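Local coordinates for 457aa long hypothetical protein (Pyrococcus horikoshii, PDB 2CSU), which is of unknown function but has the domain make-up of the succinyl-CoA ligase superfamily, with a Rossmann-like CoA-binding domain followed by flavodoxin-like and ligase-CoA domains, at residues A[406-416]-A[428-437]. Residues are numbered along the deposited sequence; the frame is centred on the assembly and turned at random.
Sequences VLAMFMAGYVS and IPTYERPEDV
A408 and M409 run parallel to T430 and Y431, and three backbone hydrogen bonds join the strands: A408 N to P429 O (3.1 Å), Y431 N to A408 O (2.7 Å) and F410 N to Y431 O (2.9 Å), the last rather bent at the hydrogen (134°). A408 O and Y431 O each also receive a CA-H, from T430 and M409 respectively.

The selenomethionine M409 leaves on the same face as Y431. Its CB lies near Y431 O; CG, set anti to the backbone N (chi1 -159°), rests 3.4 Å from that same oxygen and packs against V437 CG1. Bends at chi2 and chi3 then carry SE over the peptide between R433 and P434, 4.0 Å from P434 N. The terminal CE turns toward the carbonyl of E432, although its exact position is doubtful because it clashes with M411. The other methyl of V437, CG2, comes from the first turn of helix 434-450 and closes on L407 CB at 3.8 Å.

This is the last right-handed beta-alpha-beta crossover of the ligase-CoA domain: strand 406-411, helix 417-424, then strand 430-431, which pairs in parallel with strand 406-411 at one edge of the mixed sheet. On the helix 417-424 side of the sheet, A408 CB touches both T430 OG1 (3.5 Å) and I428 CG2, while T430 CG2 meets F410 CB.

The Y431 ring presents its edge to A408 O, and its hydroxyl bonds S281 O. Past the strand ends, the extended E432 side chain continues along the strand direction to the loop that follows the cis peptide before A412; there OE1 accepts a weak bond from G413 N (3.3 Å), and a water links OE2 to S416 OG.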
loop_
_atom_site.group_PDB
_atom_site.type_symbol
_atom_site.label_atom_id
_atom_site.label_comp_id
_atom_site.label_asym_id
_atom_site.label_seq_id
_atom_site.Cartn_x
_atom_site.Cartn_y
_atom_site.Cartn_z
ATOM N N VAL A 406 -4.973 -21.093 -2.354
ATOM C CA VAL A 406 -5.976 -20.203 -1.788
ATOM C C VAL A 406 -5.377 -18.836 -1.461
ATOM O O VAL A 406 -4.383 -18.708 -0.758
ATOM C CB VAL A 406 -6.521 -20.854 -0.519
ATOM C CG1 VAL A 406 -7.512 -19.910 0.158
ATOM C CG2 VAL A 406 -7.223 -22.153 -0.862
ATOM N N LEU A 407 -5.991 -17.794 -2.047
ATOM C CA LEU A 407 -5.524 -16.442 -1.779
ATOM C C LEU A 407 -6.594 -15.627 -1.056
ATOM O O LEU A 407 -7.790 -15.825 -1.225
ATOM C CB LEU A 407 -5.189 -15.785 -3.117
ATOM C CG LEU A 407 -4.107 -16.552 -3.879
ATOM C CD1 LEU A 407 -3.726 -15.875 -5.197
ATOM C CD2 LEU A 407 -2.813 -16.696 -3.077
ATOM N N ALA A 408 -6.126 -14.713 -0.192
ATOM C CA ALA A 408 -7.066 -13.889 0.550
ATOM C C ALA A 408 -6.833 -12.402 0.300
ATOM O O ALA A 408 -5.717 -11.934 0.110
ATOM C CB ALA A 408 -6.911 -14.205 2.040
HETATM N N MSE A 409 -7.954 -11.664 0.240
HETATM C CA MSE A 409 -7.859 -10.217 0.227
HETATM C C MSE A 409 -8.812 -9.611 1.249
HETATM O O MSE A 409 -10.024 -9.594 1.075
HETATM C CB MSE A 409 -8.221 -9.728 -1.177
HETATM C CG MSE A 409 -7.675 -8.328 -1.467
HETATM SE SE MSE A 409 -8.987 -7.135 -1.766
HETATM C CE MSE A 409 -8.590 -5.992 -0.435
ATOM N N PHE A 410 -8.218 -9.153 2.363
ATOM C CA PHE A 410 -9.040 -8.669 3.466
ATOM C C PHE A 410 -8.929 -7.155 3.648
ATOM O O PHE A 410 -7.868 -6.556 3.519
ATOM C CB PHE A 410 -8.587 -9.381 4.739
ATOM C CG PHE A 410 -9.394 -10.628 4.943
ATOM C CD1 PHE A 410 -9.500 -11.555 3.914
ATOM C CD2 PHE A 410 -10.014 -10.857 6.161
ATOM C CE1 PHE A 410 -10.227 -12.719 4.109
ATOM C CE2 PHE A 410 -10.742 -12.029 6.350
ATOM C CZ PHE A 410 -10.850 -12.964 5.327
HETATM N N MSE A 411 -10.088 -6.529 3.929
HETATM C CA MSE A 411 -10.097 -5.087 4.140
HETATM C C MSE A 411 -10.867 -4.712 5.410
HETATM O O MSE A 411 -11.953 -5.203 5.683
HETATM C CB MSE A 411 -10.757 -4.432 2.926
HETATM C CG MSE A 411 -9.893 -4.526 1.667
HETATM SE SE MSE A 411 -10.718 -3.846 0.221
HETATM C CE MSE A 411 -10.840 -2.142 0.786
ATOM N N ALA A 412 -10.249 -3.836 6.223
ATOM C CA ALA A 412 -8.941 -3.305 5.860
ATOM C C ALA A 412 -8.360 -2.445 6.983
ATOM O O ALA A 412 -8.924 -2.311 8.062
ATOM C CB ALA A 412 -9.106 -2.463 4.592
ATOM N N GLY A 413 -7.168 -1.883 6.714
ATOM C CA GLY A 413 -6.530 -1.039 7.718
ATOM C C GLY A 413 -6.405 -1.764 9.059
ATOM O O GLY A 413 -6.021 -2.923 9.143
ATOM N N TYR A 414 -6.710 -1.024 10.140
ATOM C CA TYR A 414 -6.628 -1.626 11.464
ATOM C C TYR A 414 -7.616 -2.784 11.615
ATOM O O TYR A 414 -7.304 -3.828 12.171
ATOM C CB TYR A 414 -6.929 -0.540 12.498
ATOM C CG TYR A 414 -5.857 0.490 12.476
ATOM C CD1 TYR A 414 -4.521 0.102 12.490
ATOM C CD2 TYR A 414 -6.183 1.846 12.459
ATOM C CE1 TYR A 414 -3.517 1.059 12.482
ATOM C CE2 TYR A 414 -5.179 2.804 12.461
ATOM C CZ TYR A 414 -3.853 2.415 12.479
ATOM O OH TYR A 414 -2.849 3.363 12.479
ATOM N N VAL A 415 -8.854 -2.558 11.192
ATOM C CA VAL A 415 -9.954 -3.508 11.364
ATOM C C VAL A 415 -9.635 -4.921 10.871
ATOM O O VAL A 415 -10.137 -5.911 11.414
ATOM C CB VAL A 415 -11.205 -3.011 10.607
ATOM C CG1 VAL A 415 -12.380 -3.947 10.845
ATOM C CG2 VAL A 415 -11.540 -1.593 11.012
ATOM N N SER A 416 -8.805 -5.020 9.838
ATOM C CA SER A 416 -8.469 -6.316 9.257
ATOM C C SER A 416 -7.140 -6.946 9.688
ATOM O O SER A 416 -6.812 -8.053 9.279
ATOM C CB SER A 416 -8.504 -6.193 7.729
ATOM O OG SER A 416 -7.450 -5.370 7.259
ATOM N N ILE A 428 -1.760 -18.711 4.399
ATOM C CA ILE A 428 -2.579 -18.074 3.375
ATOM C C ILE A 428 -2.150 -16.642 3.102
ATOM O O ILE A 428 -2.389 -15.753 3.922
ATOM C CB ILE A 428 -4.063 -18.037 3.790
ATOM C CG1 ILE A 428 -4.610 -19.462 3.899
ATOM C CG2 ILE A 428 -4.860 -17.193 2.801
ATOM C CD1 ILE A 428 -6.086 -19.519 4.289
ATOM N N PRO A 429 -1.518 -16.396 1.939
ATOM C CA PRO A 429 -1.074 -15.038 1.596
ATOM C C PRO A 429 -2.298 -14.125 1.631
ATOM O O PRO A 429 -3.323 -14.435 1.030
ATOM C CB PRO A 429 -0.513 -15.197 0.176
ATOM C CG PRO A 429 -0.093 -16.630 0.127
ATOM C CD PRO A 429 -1.221 -17.336 0.846
ATOM N N THR A 430 -2.193 -13.006 2.333
ATOM C CA THR A 430 -3.313 -12.084 2.438
ATOM C C THR A 430 -2.964 -10.702 1.935
ATOM O O THR A 430 -1.986 -10.080 2.368
ATOM C CB THR A 430 -3.822 -12.017 3.884
ATOM O OG1 THR A 430 -4.398 -13.285 4.224
ATOM C CG2 THR A 430 -4.888 -10.917 4.046
ATOM N N TYR A 431 -3.792 -10.215 1.024
ATOM C CA TYR A 431 -3.558 -8.918 0.420
ATOM C C TYR A 431 -4.605 -7.906 0.810
ATOM O O TYR A 431 -5.655 -8.265 1.317
ATOM C CB TYR A 431 -3.489 -9.084 -1.103
ATOM C CG TYR A 431 -2.452 -10.111 -1.507
ATOM C CD1 TYR A 431 -2.732 -11.484 -1.452
ATOM C CD2 TYR A 431 -1.172 -9.716 -1.884
ATOM C CE1 TYR A 431 -1.754 -12.432 -1.769
ATOM C CE2 TYR A 431 -0.193 -10.651 -2.194
ATOM C CZ TYR A 431 -0.483 -12.003 -2.138
ATOM O OH TYR A 431 0.499 -12.915 -2.458
ATOM N N GLU A 432 -4.315 -6.637 0.560
ATOM C CA GLU A 432 -5.230 -5.565 0.910
ATOM C C GLU A 432 -5.671 -4.819 -0.344
ATOM O O GLU A 432 -6.487 -3.900 -0.269
ATOM C CB GLU A 432 -4.541 -4.606 1.912
ATOM C CG GLU A 432 -5.352 -3.375 2.316
ATOM C CD GLU A 432 -4.994 -2.842 3.712
ATOM O OE1 GLU A 432 -5.277 -1.652 3.996
ATOM O OE2 GLU A 432 -4.444 -3.617 4.531
ATOM N N ARG A 433 -5.147 -5.239 -1.491
ATOM C CA ARG A 433 -5.462 -4.606 -2.774
ATOM C C ARG A 433 -5.934 -5.583 -3.848
ATOM O O ARG A 433 -5.406 -6.675 -3.979
ATOM C CB ARG A 433 -4.234 -3.893 -3.345
ATOM C CG ARG A 433 -3.577 -2.868 -2.440
ATOM C CD ARG A 433 -2.476 -2.156 -3.201
ATOM N NE ARG A 433 -1.881 -1.091 -2.413
ATOM C CZ ARG A 433 -0.880 -1.259 -1.555
ATOM N NH1 ARG A 433 -0.354 -2.467 -1.380
ATOM N NH2 ARG A 433 -0.411 -0.217 -0.869
ATOM N N PRO A 434 -6.933 -5.188 -4.639
ATOM C CA PRO A 434 -7.406 -6.084 -5.693
ATOM C C PRO A 434 -6.264 -6.405 -6.659
ATOM O O PRO A 434 -6.114 -7.545 -7.087
ATOM C CB PRO A 434 -8.518 -5.274 -6.351
ATOM C CG PRO A 434 -9.106 -4.551 -5.192
ATOM C CD PRO A 434 -7.868 -4.064 -4.454
ATOM N N GLU A 435 -5.443 -5.403 -6.980
ATOM C CA GLU A 435 -4.332 -5.632 -7.906
ATOM C C GLU A 435 -3.262 -6.552 -7.335
ATOM O O GLU A 435 -2.635 -7.318 -8.068
ATOM C CB GLU A 435 -3.692 -4.303 -8.339
ATOM C CG GLU A 435 -3.260 -3.388 -7.204
ATOM C CD GLU A 435 -4.389 -2.528 -6.699
ATOM O OE1 GLU A 435 -5.546 -3.028 -6.656
ATOM O OE2 GLU A 435 -4.121 -1.356 -6.336
ATOM N N ASP A 436 -3.062 -6.488 -6.026
ATOM C CA ASP A 436 -2.057 -7.320 -5.367
ATOM C C ASP A 436 -2.426 -8.801 -5.374
ATOM O O ASP A 436 -1.596 -9.654 -5.697
ATOM C CB ASP A 436 -1.855 -6.840 -3.925
ATOM C CG ASP A 436 -1.035 -5.551 -3.841
ATOM O OD1 ASP A 436 -0.733 -5.105 -2.713
ATOM O OD2 ASP A 436 -0.691 -4.987 -4.897
ATOM N N VAL A 437 -3.669 -9.121 -5.019
ATOM C CA VAL A 437 -4.087 -10.517 -5.008
ATOM C C VAL A 437 -4.094 -11.032 -6.461
ATOM O O VAL A 437 -3.757 -12.183 -6.715
ATOM C CB VAL A 437 -5.493 -10.682 -4.307
ATOM C CG1 VAL A 437 -6.571 -9.926 -5.059
ATOM C CG2 VAL A 437 -5.855 -12.169 -4.162
HETATM O O HOH W 1 -4.686 -6.091 6.503
#